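Local coordinates for LbaCas13a H328A (C2c2) (PDB 5WLH), which binds a CRISPR guide RNA and probably uses it to find target RNA, which this A-cleaving ribonuclease then cuts, at residues A[508-513]-A[912-917]; A[501-505]-A[920-924]; A[565-569]-A[907-912]; A[974-978]-A[1037-1043]. All blocks are in the same frame, centred on the assembly; numbering follows the deposited sequence.

Contact 1 (A[508-513]-A[912-917]); sequences FAARHL and FLSPAQ. With nucleotides of chain B.
Ala509 and Phe912 bring the two backbones to within 4.8 Å between CA atoms, where a turn of helix 486-517 meets the chain just as Phe912 breaks out of helical geometry and before helix 915-941 begins. The Phe912 carbonyl faces His512, whose ND1 donates to Phe912 O at 2.6 Å. That bond is fairly straight (154°) and lies both in the imidazole plane and in the carbonyl plane. Further along the ring edge, His512 CE1 meets Gln917 OE1 at 3.1 Å. The same oxygen accepts from Ser914 N, while Ser914 OG takes the N-H of Gln917 at 3.0 Å: a capping box, the reciprocal pairing that closes the start of a helix. With its carboxamide so tethered, the extended Gln917 chain delivers NE2 over the centre of one face of the Phe508 ring, 3.1 Å above the plane, the amide turned 64° from the ring. Apolar packing fills the other end. Leu513 lays CB off-centre over the Phe912 ring, and with CG anti to the backbone N (chi1 178°) brings CD1 to 3.5 Å from Phe912 CE1, and Ala509 CB presses on Phe912 CB. Beyond the cap, Pro915 and Ala916 approach U35 of chain B.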
loop_
_atom_site.group_PDB
_atom_site.type_symbol
_atom_site.label_atom_id
_atom_site.label_comp_id
_atom_site.label_asym_id
_atom_site.label_seq_id
_atom_site.Cartn_x
_atom_site.Cartn_y
_atom_site.Cartn_z
ATOM N N PHE A 508 3.495 -0.398 -17.746
ATOM C CA PHE A 508 2.702 0.619 -18.425
ATOM C C PHE A 508 3.459 1.224 -19.597
ATOM O O PHE A 508 2.857 1.563 -20.621
ATOM C CB PHE A 508 2.276 1.729 -17.456
ATOM C CG PHE A 508 1.015 1.404 -16.693
ATOM C CD1 PHE A 508 -0.221 1.421 -17.330
ATOM C CD2 PHE A 508 1.066 1.065 -15.348
ATOM C CE1 PHE A 508 -1.391 1.113 -16.634
ATOM C CE2 PHE A 508 -0.104 0.749 -14.638
ATOM C CZ PHE A 508 -1.324 0.773 -15.278
ATOM N N ALA A 509 4.768 1.409 -19.450
ATOM C CA ALA A 509 5.541 1.952 -20.556
ATOM C C ALA A 509 5.480 1.009 -21.745
ATOM O O ALA A 509 5.303 1.446 -22.890
ATOM C CB ALA A 509 6.993 2.180 -20.128
ATOM N N ALA A 510 5.611 -0.294 -21.481
ATOM C CA ALA A 510 5.507 -1.288 -22.547
ATOM C C ALA A 510 4.127 -1.254 -23.186
ATOM O O ALA A 510 3.994 -1.277 -24.417
ATOM C CB ALA A 510 5.819 -2.679 -21.987
ATOM N N ARG A 511 3.080 -1.204 -22.359
ATOM C CA ARG A 511 1.722 -1.094 -22.878
ATOM C C ARG A 511 1.573 0.126 -23.779
ATOM O O ARG A 511 1.057 0.029 -24.904
ATOM C CB ARG A 511 0.722 -1.027 -21.714
ATOM C CG ARG A 511 -0.712 -0.796 -22.174
ATOM C CD ARG A 511 -1.119 -1.888 -23.175
ATOM N NE ARG A 511 -2.533 -1.805 -23.529
ATOM C CZ ARG A 511 -3.168 -2.734 -24.232
ATOM N NH1 ARG A 511 -2.507 -3.807 -24.666
ATOM N NH2 ARG A 511 -4.458 -2.595 -24.501
ATOM N N HIS A 512 2.005 1.298 -23.299
ATOM C CA HIS A 512 1.826 2.505 -24.094
ATOM C C HIS A 512 2.593 2.421 -25.406
ATOM O O HIS A 512 2.053 2.746 -26.468
ATOM C CB HIS A 512 2.225 3.734 -23.291
ATOM C CG HIS A 512 1.369 3.925 -22.082
ATOM N ND1 HIS A 512 1.779 4.626 -20.971
ATOM C CD2 HIS A 512 0.124 3.475 -21.808
ATOM C CE1 HIS A 512 0.819 4.607 -20.064
ATOM N NE2 HIS A 512 -0.196 3.913 -20.547
ATOM N N LEU A 513 3.850 1.986 -25.359
ATOM C CA LEU A 513 4.609 1.868 -26.604
ATOM C C LEU A 513 3.968 0.852 -27.539
ATOM O O LEU A 513 3.959 1.040 -28.761
ATOM C CB LEU A 513 6.055 1.476 -26.314
ATOM C CG LEU A 513 6.968 1.254 -27.537
ATOM C CD1 LEU A 513 6.927 2.442 -28.501
ATOM C CD2 LEU A 513 8.378 1.012 -27.067
ATOM N N PHE A 912 7.473 7.080 -21.425
ATOM C CA PHE A 912 6.318 6.442 -22.043
ATOM C C PHE A 912 5.127 6.331 -21.100
ATOM O O PHE A 912 4.177 5.610 -21.406
ATOM C CB PHE A 912 6.708 5.062 -22.574
ATOM C CG PHE A 912 7.214 5.114 -23.979
ATOM C CD1 PHE A 912 6.326 5.134 -25.040
ATOM C CD2 PHE A 912 8.568 5.235 -24.233
ATOM C CE1 PHE A 912 6.779 5.229 -26.329
ATOM C CE2 PHE A 912 9.037 5.328 -25.531
ATOM C CZ PHE A 912 8.139 5.329 -26.581
ATOM N N LEU A 913 5.155 7.034 -19.973
ATOM C CA LEU A 913 4.026 7.024 -19.052
ATOM C C LEU A 913 3.075 8.173 -19.356
ATOM O O LEU A 913 3.424 9.125 -20.039
ATOM C CB LEU A 913 4.518 7.141 -17.612
ATOM C CG LEU A 913 5.456 6.047 -17.118
ATOM C CD1 LEU A 913 5.919 6.384 -15.702
ATOM C CD2 LEU A 913 4.729 4.685 -17.176
ATOM N N SER A 914 1.851 8.073 -18.835
ATOM C CA SER A 914 1.006 9.256 -18.796
ATOM C C SER A 914 1.646 10.288 -17.868
ATOM O O SER A 914 2.465 9.933 -17.012
ATOM C CB SER A 914 -0.394 8.904 -18.292
ATOM O OG SER A 914 -0.331 8.638 -16.909
ATOM N N PRO A 915 1.294 11.569 -18.026
ATOM C CA PRO A 915 1.822 12.587 -17.097
ATOM C C PRO A 915 1.521 12.265 -15.650
ATOM O O PRO A 915 2.377 12.463 -14.784
ATOM C CB PRO A 915 1.111 13.878 -17.528
ATOM C CG PRO A 915 0.666 13.638 -18.929
ATOM C CD PRO A 915 0.460 12.157 -19.091
ATOM N N ALA A 916 0.313 11.779 -15.362
ATOM C CA ALA A 916 -0.027 11.453 -13.984
ATOM C C ALA A 916 0.821 10.302 -13.479
ATOM O O ALA A 916 1.236 10.292 -12.318
ATOM C CB ALA A 916 -1.507 11.107 -13.870
ATOM N N GLN A 917 1.063 9.309 -14.334
ATOM C CA GLN A 917 1.890 8.186 -13.926
ATOM C C GLN A 917 3.328 8.619 -13.711
ATOM O O GLN A 917 3.956 8.213 -12.733
ATOM C CB GLN A 917 1.833 7.074 -14.964
ATOM C CG GLN A 917 0.509 6.361 -14.931
ATOM C CD GLN A 917 0.417 5.376 -16.032
ATOM O OE1 GLN A 917 0.967 5.594 -17.123
ATOM N NE2 GLN A 917 -0.253 4.264 -15.764
ATOM P P U B 35 3.564 19.260 -10.441
ATOM O OP1 U B 35 4.509 18.335 -9.777
ATOM O OP2 U B 35 4.153 20.571 -10.808
ATOM O "O5'" U B 35 2.932 18.601 -11.733
ATOM C "C5'" U B 35 3.639 18.538 -12.951
ATOM C "C4'" U B 35 2.744 17.968 -14.012
ATOM O "O4'" U B 35 2.371 16.617 -13.657
ATOM C "C3'" U B 35 1.417 18.686 -14.162
ATOM O "O3'" U B 35 1.557 19.838 -14.960
ATOM C "C2'" U B 35 0.521 17.619 -14.774
ATOM O "O2'" U B 35 0.700 17.558 -16.178
ATOM C "C1'" U B 35 1.078 16.333 -14.138
ATOM N N1 U B 35 0.240 15.890 -13.003
ATOM C C2 U B 35 -0.872 15.150 -13.334
ATOM O O2 U B 35 -1.146 14.839 -14.478
ATOM N N3 U B 35 -1.641 14.768 -12.275
ATOM C C4 U B 35 -1.430 15.068 -10.947
ATOM O O4 U B 35 -2.246 14.655 -10.122
ATOM C C5 U B 35 -0.264 15.848 -10.680
ATOM C C6 U B 35 0.520 16.226 -11.696
#

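Contact 2 (A[501-505]-A[920-924]); sequences ETAVY and HMLGF
His920 opens the second segment by setting its CB 3.1 Å from Tyr505 OH, the two side chains crossing at about a right angle. One residue on, Met921 supplies the broad apolar surface. Its CB lies over one face of the phenol, 3.6 Å from Tyr505 CE2. With CG anti to the backbone N (chi1 -174°) and the chain extended beyond, the rest of the side chain slides past Tyr505 in the opposite direction: SD makes an oblique Met-aromatic contact 4.8 Å from the Tyr505 ring centroid, and CE reaches on to Thr502 CG2. This is the packing of two nearly antiparallel helices, 486-517 and 915-941, whose short axes here run at 160° and approach to 10.5 Å. A turn later Phe924 closes the row from two directions. Tyr505 OH comes to its edge in the ring plane, 3.3 Å from Phe924 CE2, whereas Glu501 CG sits almost squarely over the centre of one face, 3.6 Å from the Phe924 centroid. The exact placement of the Glu501 carboxylate over that ring is doubtful. With an alanine at Phe924 the ring is gone, and Glu501 CG would probably lose the face it rests on, with a gap left beside Tyr505 OH. A water completes the clasp, donating to Glu501 OE1 at 2.6 Å and to the backbone Phe924 O at 2.8 Å.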
loop_
_atom_site.group_PDB
_atom_site.type_symbol
_atom_site.label_atom_id
_atom_site.label_comp_id
_atom_site.label_asym_id
_atom_site.label_seq_id
_atom_site.Cartn_x
_atom_site.Cartn_y
_atom_site.Cartn_z
ATOM N N GLU A 501 7.164 -0.626 -7.280
ATOM C CA GLU A 501 6.540 0.513 -7.939
ATOM C C GLU A 501 7.090 0.703 -9.349
ATOM O O GLU A 501 6.332 0.981 -10.288
ATOM C CB GLU A 501 6.743 1.773 -7.095
ATOM C CG GLU A 501 6.006 1.714 -5.739
ATOM C CD GLU A 501 6.770 2.372 -4.576
ATOM O OE1 GLU A 501 7.826 2.984 -4.808
ATOM O OE2 GLU A 501 6.298 2.268 -3.417
ATOM N N THR A 502 8.411 0.567 -9.515
ATOM C CA THR A 502 9.017 0.721 -10.833
ATOM C C THR A 502 8.558 -0.374 -11.778
ATOM O O THR A 502 8.357 -0.126 -12.972
ATOM C CB THR A 502 10.548 0.723 -10.697
ATOM O OG1 THR A 502 10.926 1.793 -9.824
ATOM C CG2 THR A 502 11.238 0.923 -12.056
ATOM N N ALA A 503 8.353 -1.585 -11.253
ATOM C CA ALA A 503 7.920 -2.688 -12.099
ATOM C C ALA A 503 6.577 -2.380 -12.738
ATOM O O ALA A 503 6.317 -2.771 -13.883
ATOM C CB ALA A 503 7.838 -3.976 -11.281
ATOM N N VAL A 504 5.707 -1.688 -12.003
ATOM C CA VAL A 504 4.398 -1.321 -12.525
ATOM C C VAL A 504 4.560 -0.385 -13.712
ATOM O O VAL A 504 3.924 -0.564 -14.755
ATOM C CB VAL A 504 3.560 -0.673 -11.404
ATOM C CG1 VAL A 504 2.322 0.045 -11.979
ATOM C CG2 VAL A 504 3.181 -1.724 -10.354
ATOM N N TYR A 505 5.454 0.600 -13.583
ATOM C CA TYR A 505 5.638 1.585 -14.645
ATOM C C TYR A 505 6.323 0.980 -15.858
ATOM O O TYR A 505 5.998 1.370 -16.986
ATOM C CB TYR A 505 6.417 2.793 -14.122
ATOM C CG TYR A 505 5.614 3.487 -13.065
ATOM C CD1 TYR A 505 4.299 3.873 -13.317
ATOM C CD2 TYR A 505 6.129 3.685 -11.798
ATOM C CE1 TYR A 505 3.532 4.486 -12.338
ATOM C CE2 TYR A 505 5.371 4.281 -10.816
ATOM C CZ TYR A 505 4.083 4.677 -11.086
ATOM O OH TYR A 505 3.330 5.276 -10.097
ATOM N N HIS A 920 3.505 10.286 -10.443
ATOM C CA HIS A 920 3.493 9.281 -9.380
ATOM C C HIS A 920 4.849 8.589 -9.250
ATOM O O HIS A 920 5.340 8.367 -8.136
ATOM C CB HIS A 920 2.419 8.226 -9.658
ATOM C CG HIS A 920 1.016 8.672 -9.396
ATOM N ND1 HIS A 920 0.672 9.488 -8.340
ATOM C CD2 HIS A 920 -0.144 8.370 -10.030
ATOM C CE1 HIS A 920 -0.632 9.695 -8.351
ATOM N NE2 HIS A 920 -1.152 9.024 -9.363
ATOM N N MET A 921 5.452 8.209 -10.379
ATOM C CA MET A 921 6.777 7.601 -10.345
ATOM C C MET A 921 7.784 8.526 -9.682
ATOM O O MET A 921 8.566 8.095 -8.837
ATOM C CB MET A 921 7.238 7.246 -11.763
ATOM C CG MET A 921 8.550 6.486 -11.817
ATOM S SD MET A 921 8.913 6.152 -13.563
ATOM C CE MET A 921 10.009 4.743 -13.441
ATOM N N LEU A 922 7.747 9.813 -10.021
ATOM C CA LEU A 922 8.634 10.766 -9.369
ATOM C C LEU A 922 8.371 10.816 -7.869
ATOM O O LEU A 922 9.316 10.869 -7.068
ATOM C CB LEU A 922 8.451 12.144 -9.999
ATOM C CG LEU A 922 9.456 13.218 -9.620
ATOM C CD1 LEU A 922 10.896 12.692 -9.763
ATOM C CD2 LEU A 922 9.212 14.430 -10.517
ATOM N N GLY A 923 7.101 10.785 -7.475
ATOM C CA GLY A 923 6.767 10.794 -6.061
ATOM C C GLY A 923 7.296 9.568 -5.330
ATOM O O GLY A 923 7.736 9.660 -4.187
ATOM N N PHE A 924 7.269 8.403 -5.989
ATOM C CA PHE A 924 7.803 7.196 -5.368
ATOM C C PHE A 924 9.315 7.297 -5.192
ATOM O O PHE A 924 9.875 6.817 -4.200
ATOM C CB PHE A 924 7.447 5.975 -6.217
ATOM C CG PHE A 924 6.028 5.492 -6.016
ATOM C CD1 PHE A 924 5.538 5.292 -4.743
ATOM C CD2 PHE A 924 5.199 5.241 -7.105
ATOM C CE1 PHE A 924 4.212 4.854 -4.555
ATOM C CE2 PHE A 924 3.892 4.796 -6.917
ATOM C CZ PHE A 924 3.418 4.595 -5.649
HETATM O O HOH W 1 9.127 4.410 -3.047
#

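Contact 3 (A[565-569]-A[907-912]); sequences QYFGG and YIVSRF
Tyr566 and Phe567 close on Phe912 to form an aromatic cluster, the dense half of this buried contact. Phe912 CE1 comes to 3.3 Å from Tyr566 CB, with the two ring planes 32° apart. Phe567, its ring turned 89° to that of Phe912, touches Phe912 CZ through CE2 at 3.7 Å and receives Ile908 CD1 and Tyr907 OH at its edge, both near its plane; this hydroxyl is hydrogen-bonded to Glu631. The two residues are presented by a Schellman motif ending helix 559-564, in which Gly568, at positive phi, is the C-prime residue; the partner is the last turn of helix 901-911. Around Arg911 the join is looser and polar. With CG anti to the backbone N (chi1 -169°) and a bend at chi2, Arg911 turns one guanidinium face to Tyr566 O, 2.9 Å above the plane, a placement that makes no hydrogen bond; its NE forms a salt bridge with Glu631 instead. A water bridges the two backbones, donating to Tyr566 O at 2.7 Å and to Arg911 O at 2.6 Å.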
loop_
_atom_site.group_PDB
_atom_site.type_symbol
_atom_site.label_atom_id
_atom_site.label_comp_id
_atom_site.label_asym_id
_atom_site.label_seq_id
_atom_site.Cartn_x
_atom_site.Cartn_y
_atom_site.Cartn_z
ATOM N N GLN A 565 5.015 10.256 -31.502
ATOM C CA GLN A 565 3.905 10.837 -30.744
ATOM C C GLN A 565 4.217 10.852 -29.252
ATOM O O GLN A 565 3.807 11.768 -28.528
ATOM C CB GLN A 565 2.619 10.044 -30.987
ATOM C CG GLN A 565 2.019 10.188 -32.369
ATOM C CD GLN A 565 0.819 9.282 -32.587
ATOM O OE1 GLN A 565 0.065 9.003 -31.665
ATOM N NE2 GLN A 565 0.631 8.833 -33.825
ATOM N N TYR A 566 4.928 9.830 -28.774
ATOM C CA TYR A 566 5.316 9.716 -27.373
ATOM C C TYR A 566 6.536 10.547 -27.031
ATOM O O TYR A 566 6.864 10.687 -25.844
ATOM C CB TYR A 566 5.559 8.250 -27.046
ATOM C CG TYR A 566 4.286 7.484 -27.154
ATOM C CD1 TYR A 566 3.405 7.440 -26.087
ATOM C CD2 TYR A 566 3.919 6.860 -28.343
ATOM C CE1 TYR A 566 2.206 6.782 -26.178
ATOM C CE2 TYR A 566 2.718 6.185 -28.437
ATOM C CZ TYR A 566 1.863 6.157 -27.354
ATOM O OH TYR A 566 0.661 5.494 -27.427
ATOM N N PHE A 567 7.205 11.100 -28.039
ATOM C CA PHE A 567 8.273 12.070 -27.855
ATOM C C PHE A 567 7.814 13.456 -28.300
ATOM O O PHE A 567 8.601 14.250 -28.820
ATOM C CB PHE A 567 9.532 11.628 -28.602
ATOM C CG PHE A 567 10.159 10.363 -28.049
ATOM C CD1 PHE A 567 11.105 10.428 -27.039
ATOM C CD2 PHE A 567 9.805 9.122 -28.544
ATOM C CE1 PHE A 567 11.682 9.273 -26.528
ATOM C CE2 PHE A 567 10.374 7.958 -28.037
ATOM C CZ PHE A 567 11.318 8.036 -27.029
ATOM N N GLY A 568 6.521 13.729 -28.131
ATOM C CA GLY A 568 5.965 15.054 -28.308
ATOM C C GLY A 568 5.508 15.381 -29.715
ATOM O O GLY A 568 5.077 16.515 -29.952
ATOM N N GLY A 569 5.581 14.436 -30.639
ATOM C CA GLY A 569 5.152 14.641 -32.015
ATOM C C GLY A 569 6.331 14.712 -32.974
ATOM O O GLY A 569 7.348 15.363 -32.701
ATOM N N TYR A 907 14.899 7.053 -18.261
ATOM C CA TYR A 907 14.389 7.968 -19.265
ATOM C C TYR A 907 13.270 7.342 -20.078
ATOM O O TYR A 907 12.146 7.858 -20.105
ATOM C CB TYR A 907 15.536 8.400 -20.172
ATOM C CG TYR A 907 15.102 9.204 -21.365
ATOM C CD1 TYR A 907 14.169 10.234 -21.243
ATOM C CD2 TYR A 907 15.662 8.960 -22.617
ATOM C CE1 TYR A 907 13.784 10.979 -22.355
ATOM C CE2 TYR A 907 15.293 9.694 -23.721
ATOM C CZ TYR A 907 14.364 10.713 -23.590
ATOM O OH TYR A 907 14.004 11.448 -24.703
ATOM N N ILE A 908 13.566 6.245 -20.781
ATOM C CA ILE A 908 12.573 5.685 -21.694
ATOM C C ILE A 908 11.353 5.176 -20.931
ATOM O O ILE A 908 10.217 5.381 -21.362
ATOM C CB ILE A 908 13.203 4.585 -22.565
ATOM C CG1 ILE A 908 14.269 5.206 -23.479
ATOM C CG2 ILE A 908 12.136 3.858 -23.394
ATOM C CD1 ILE A 908 13.690 6.300 -24.426
ATOM N N VAL A 909 11.556 4.504 -19.793
ATOM C CA VAL A 909 10.399 3.983 -19.065
ATOM C C VAL A 909 9.503 5.129 -18.600
ATOM O O VAL A 909 8.291 5.115 -18.841
ATOM C CB VAL A 909 10.840 3.082 -17.897
ATOM C CG1 VAL A 909 9.651 2.775 -16.973
ATOM C CG2 VAL A 909 11.380 1.782 -18.448
ATOM N N SER A 910 10.083 6.151 -17.962
ATOM C CA SER A 910 9.236 7.237 -17.464
ATOM C C SER A 910 8.639 8.034 -18.612
ATOM O O SER A 910 7.505 8.520 -18.511
ATOM C CB SER A 910 10.022 8.164 -16.536
ATOM O OG SER A 910 11.023 8.881 -17.240
ATOM N N ARG A 911 9.369 8.132 -19.722
ATOM C CA ARG A 911 8.922 8.964 -20.831
ATOM C C ARG A 911 7.675 8.398 -21.494
ATOM O O ARG A 911 6.898 9.154 -22.083
ATOM C CB ARG A 911 10.054 9.114 -21.854
ATOM C CG ARG A 911 9.793 10.170 -22.919
ATOM C CD ARG A 911 9.719 11.566 -22.346
ATOM N NE ARG A 911 9.542 12.538 -23.426
ATOM C CZ ARG A 911 8.361 12.931 -23.906
ATOM N NH1 ARG A 911 7.222 12.464 -23.397
ATOM N NH2 ARG A 911 8.320 13.805 -24.897
ATOM N N PHE A 912 7.473 7.080 -21.425
ATOM C CA PHE A 912 6.318 6.442 -22.043
ATOM C C PHE A 912 5.127 6.331 -21.100
ATOM O O PHE A 912 4.177 5.610 -21.406
ATOM C CB PHE A 912 6.708 5.062 -22.574
ATOM C CG PHE A 912 7.214 5.114 -23.979
ATOM C CD1 PHE A 912 6.326 5.134 -25.040
ATOM C CD2 PHE A 912 8.568 5.235 -24.233
ATOM C CE1 PHE A 912 6.779 5.229 -26.329
ATOM C CE2 PHE A 912 9.037 5.328 -25.531
ATOM C CZ PHE A 912 8.139 5.329 -26.581
HETATM O O HOH W 2 5.181 9.601 -23.962
#

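Contact 4 (A[974-978]-A[1037-1043]); sequences CGTIS and LNRNIIL. With nucleotides of chain B.
At the capped start of helix 1039-1047, where the protein meets the guide RNA, Arg1039 reaches across to the loop that follows helix 960-974. Asn1038 OD1 caps the helix by accepting from Ile1041 N. From the next residue an extended chain, with CG anti to the backbone N (chi1 -170°), carries the guanidinium to Gly975 O. Arg1039 NH2 donates to Gly975 O at 2.8 Å, nearly straight (164°) and on a lone pair of the carbonyl, while NE adds a weak second bond. One guanidinium face lies against A36 of chain B, whose C4 is 3.4 Å above its centre; Leu1043 CD1 backs the opposite face. Beside this layer Ile977 packs CG2 on Leu1037 CD1 at 3.7 Å and CD1 on Leu1043 CD2 at 3.6 Å. A leucine replacing Arg1039 would probably leave Gly975 O without these donors and A36 without its flat charged neighbour. Gripped at its edge by Gly975 O, the guanidinium presents its face to the A36 base, and the bond from NH1 to A36 O2' is weak.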
loop_
_atom_site.group_PDB
_atom_site.type_symbol
_atom_site.label_atom_id
_atom_site.label_comp_id
_atom_site.label_asym_id
_atom_site.label_seq_id
_atom_site.Cartn_x
_atom_site.Cartn_y
_atom_site.Cartn_z
ATOM N N CYS A 974 5.697 14.605 -21.051
ATOM C CA CYS A 974 4.526 13.761 -21.285
ATOM C C CYS A 974 3.254 14.589 -21.345
ATOM O O CYS A 974 2.321 14.243 -22.078
ATOM C CB CYS A 974 4.407 12.694 -20.196
ATOM S SG CYS A 974 5.736 11.463 -20.342
ATOM N N GLY A 975 3.204 15.678 -20.596
ATOM C CA GLY A 975 2.046 16.547 -20.600
ATOM C C GLY A 975 2.108 17.665 -21.618
ATOM O O GLY A 975 1.225 18.534 -21.620
ATOM N N THR A 976 3.121 17.675 -22.482
ATOM C CA THR A 976 3.271 18.731 -23.484
ATOM C C THR A 976 2.833 18.185 -24.836
ATOM O O THR A 976 3.611 17.575 -25.577
ATOM C CB THR A 976 4.692 19.263 -23.523
ATOM O OG1 THR A 976 5.049 19.705 -22.211
ATOM C CG2 THR A 976 4.768 20.441 -24.483
ATOM N N ILE A 977 1.579 18.426 -25.153
ATOM C CA ILE A 977 0.975 17.959 -26.390
ATOM C C ILE A 977 1.369 18.900 -27.520
ATOM O O ILE A 977 1.418 20.126 -27.342
ATOM C CB ILE A 977 -0.552 17.871 -26.227
ATOM C CG1 ILE A 977 -0.893 16.912 -25.090
ATOM C CG2 ILE A 977 -1.210 17.366 -27.502
ATOM C CD1 ILE A 977 -0.292 15.540 -25.281
ATOM N N SER A 978 1.658 18.324 -28.685
ATOM C CA SER A 978 1.967 19.113 -29.868
ATOM C C SER A 978 0.778 20.004 -30.239
ATOM O O SER A 978 -0.366 19.743 -29.872
ATOM C CB SER A 978 2.329 18.184 -31.029
ATOM O OG SER A 978 2.548 18.907 -32.226
ATOM N N LEU A 1037 -7.442 21.017 -31.503
ATOM C CA LEU A 1037 -6.602 20.012 -30.862
ATOM C C LEU A 1037 -6.986 19.945 -29.391
ATOM O O LEU A 1037 -6.797 20.914 -28.647
ATOM C CB LEU A 1037 -5.127 20.357 -31.045
ATOM C CG LEU A 1037 -4.083 19.240 -30.913
ATOM C CD1 LEU A 1037 -3.955 18.750 -29.474
ATOM C CD2 LEU A 1037 -4.420 18.079 -31.825
ATOM N N ASN A 1038 -7.555 18.818 -28.973
ATOM C CA ASN A 1038 -8.020 18.645 -27.606
ATOM C C ASN A 1038 -7.007 17.803 -26.831
ATOM O O ASN A 1038 -6.822 16.615 -27.118
ATOM C CB ASN A 1038 -9.406 18.004 -27.569
ATOM C CG ASN A 1038 -9.976 17.948 -26.171
ATOM O OD1 ASN A 1038 -9.536 17.143 -25.346
ATOM N ND2 ASN A 1038 -10.956 18.812 -25.885
ATOM N N ARG A 1039 -6.389 18.433 -25.836
ATOM C CA ARG A 1039 -5.369 17.806 -25.005
ATOM C C ARG A 1039 -5.824 16.472 -24.418
ATOM O O ARG A 1039 -5.085 15.480 -24.445
ATOM C CB ARG A 1039 -5.011 18.782 -23.895
ATOM C CG ARG A 1039 -3.850 18.386 -23.117
ATOM C CD ARG A 1039 -3.180 19.594 -22.532
ATOM N NE ARG A 1039 -2.020 19.129 -21.809
ATOM C CZ ARG A 1039 -2.117 18.544 -20.627
ATOM N NH1 ARG A 1039 -3.312 18.417 -20.058
ATOM N NH2 ARG A 1039 -1.032 18.115 -20.009
ATOM N N ASN A 1040 -7.033 16.431 -23.863
ATOM C CA ASN A 1040 -7.499 15.210 -23.214
ATOM C C ASN A 1040 -7.771 14.103 -24.225
ATOM O O ASN A 1040 -7.567 12.916 -23.927
ATOM C CB ASN A 1040 -8.749 15.509 -22.389
ATOM C CG ASN A 1040 -8.465 16.458 -21.231
ATOM O OD1 ASN A 1040 -7.342 16.520 -20.720
ATOM N ND2 ASN A 1040 -9.473 17.207 -20.827
ATOM N N ILE A 1041 -8.237 14.461 -25.419
ATOM C CA ILE A 1041 -8.431 13.459 -26.463
ATOM C C ILE A 1041 -7.096 12.833 -26.845
ATOM O O ILE A 1041 -6.983 11.611 -26.967
ATOM C CB ILE A 1041 -9.133 14.083 -27.683
ATOM C CG1 ILE A 1041 -10.562 14.500 -27.318
ATOM C CG2 ILE A 1041 -9.131 13.109 -28.860
ATOM C CD1 ILE A 1041 -11.537 13.377 -27.255
ATOM N N ILE A 1042 -6.067 13.659 -27.039
ATOM C CA ILE A 1042 -4.775 13.117 -27.449
ATOM C C ILE A 1042 -4.156 12.307 -26.312
ATOM O O ILE A 1042 -3.605 11.224 -26.536
ATOM C CB ILE A 1042 -3.838 14.239 -27.939
ATOM C CG1 ILE A 1042 -4.176 14.630 -29.382
ATOM C CG2 ILE A 1042 -2.396 13.754 -27.975
ATOM C CD1 ILE A 1042 -5.430 15.395 -29.547
ATOM N N LEU A 1043 -4.269 12.797 -25.070
ATOM C CA LEU A 1043 -3.736 12.033 -23.944
ATOM C C LEU A 1043 -4.445 10.690 -23.806
ATOM O O LEU A 1043 -3.823 9.679 -23.464
ATOM C CB LEU A 1043 -3.857 12.845 -22.652
ATOM C CG LEU A 1043 -2.908 14.034 -22.510
ATOM C CD1 LEU A 1043 -3.266 14.817 -21.267
ATOM C CD2 LEU A 1043 -1.432 13.600 -22.466
ATOM P P A B 36 0.987 21.241 -14.454
ATOM O OP1 A B 36 1.414 22.209 -15.490
ATOM O OP2 A B 36 1.310 21.468 -13.031
ATOM O "O5'" A B 36 -0.578 21.030 -14.529
ATOM C "C5'" A B 36 -1.459 22.103 -14.248
ATOM C "C4'" A B 36 -2.550 22.183 -15.282
ATOM O "O4'" A B 36 -1.976 22.427 -16.594
ATOM C "C3'" A B 36 -3.397 20.938 -15.434
ATOM O "O3'" A B 36 -4.654 21.396 -15.931
ATOM C "C2'" A B 36 -2.650 20.182 -16.536
ATOM O "O2'" A B 36 -3.403 19.189 -17.192
ATOM C "C1'" A B 36 -2.278 21.338 -17.460
ATOM N N9 A B 36 -1.100 21.157 -18.301
ATOM C C8 A B 36 0.113 20.582 -18.009
ATOM N N7 A B 36 0.978 20.678 -18.993
ATOM C C5 A B 36 0.296 21.389 -19.978
ATOM C C6 A B 36 0.658 21.827 -21.269
ATOM N N6 A B 36 1.857 21.596 -21.816
ATOM N N1 A B 36 -0.265 22.512 -21.985
ATOM C C2 A B 36 -1.463 22.746 -21.442
ATOM N N3 A B 36 -1.913 22.389 -20.240
ATOM C C4 A B 36 -0.974 21.705 -19.555
#

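Contacts 1 and 2 fasten the same two helices, 486-517 and 915-941, at points 11 Å apart between centres, and Leu913 of the first packs against Tyr505 and Met921 of the second. Contact 3 shares Phe912 with contact 1, so one ring is packed from helix 486-517 and from the loop after helix 559-564. Both of these are fully buried, yet contact 1 spends a direct side-chain bond where contact 3 uses aromatic packing and a water. Contacts 2 and 4 are only partly buried: one is helix-on-helix packing with a bridging water, the other faces RNA with a charged group. Pro915 of contact 1 rests on Gly975 and Leu1043, joining contact 4 to contact 1, while Cys974 lies against Arg911 O of contact 3.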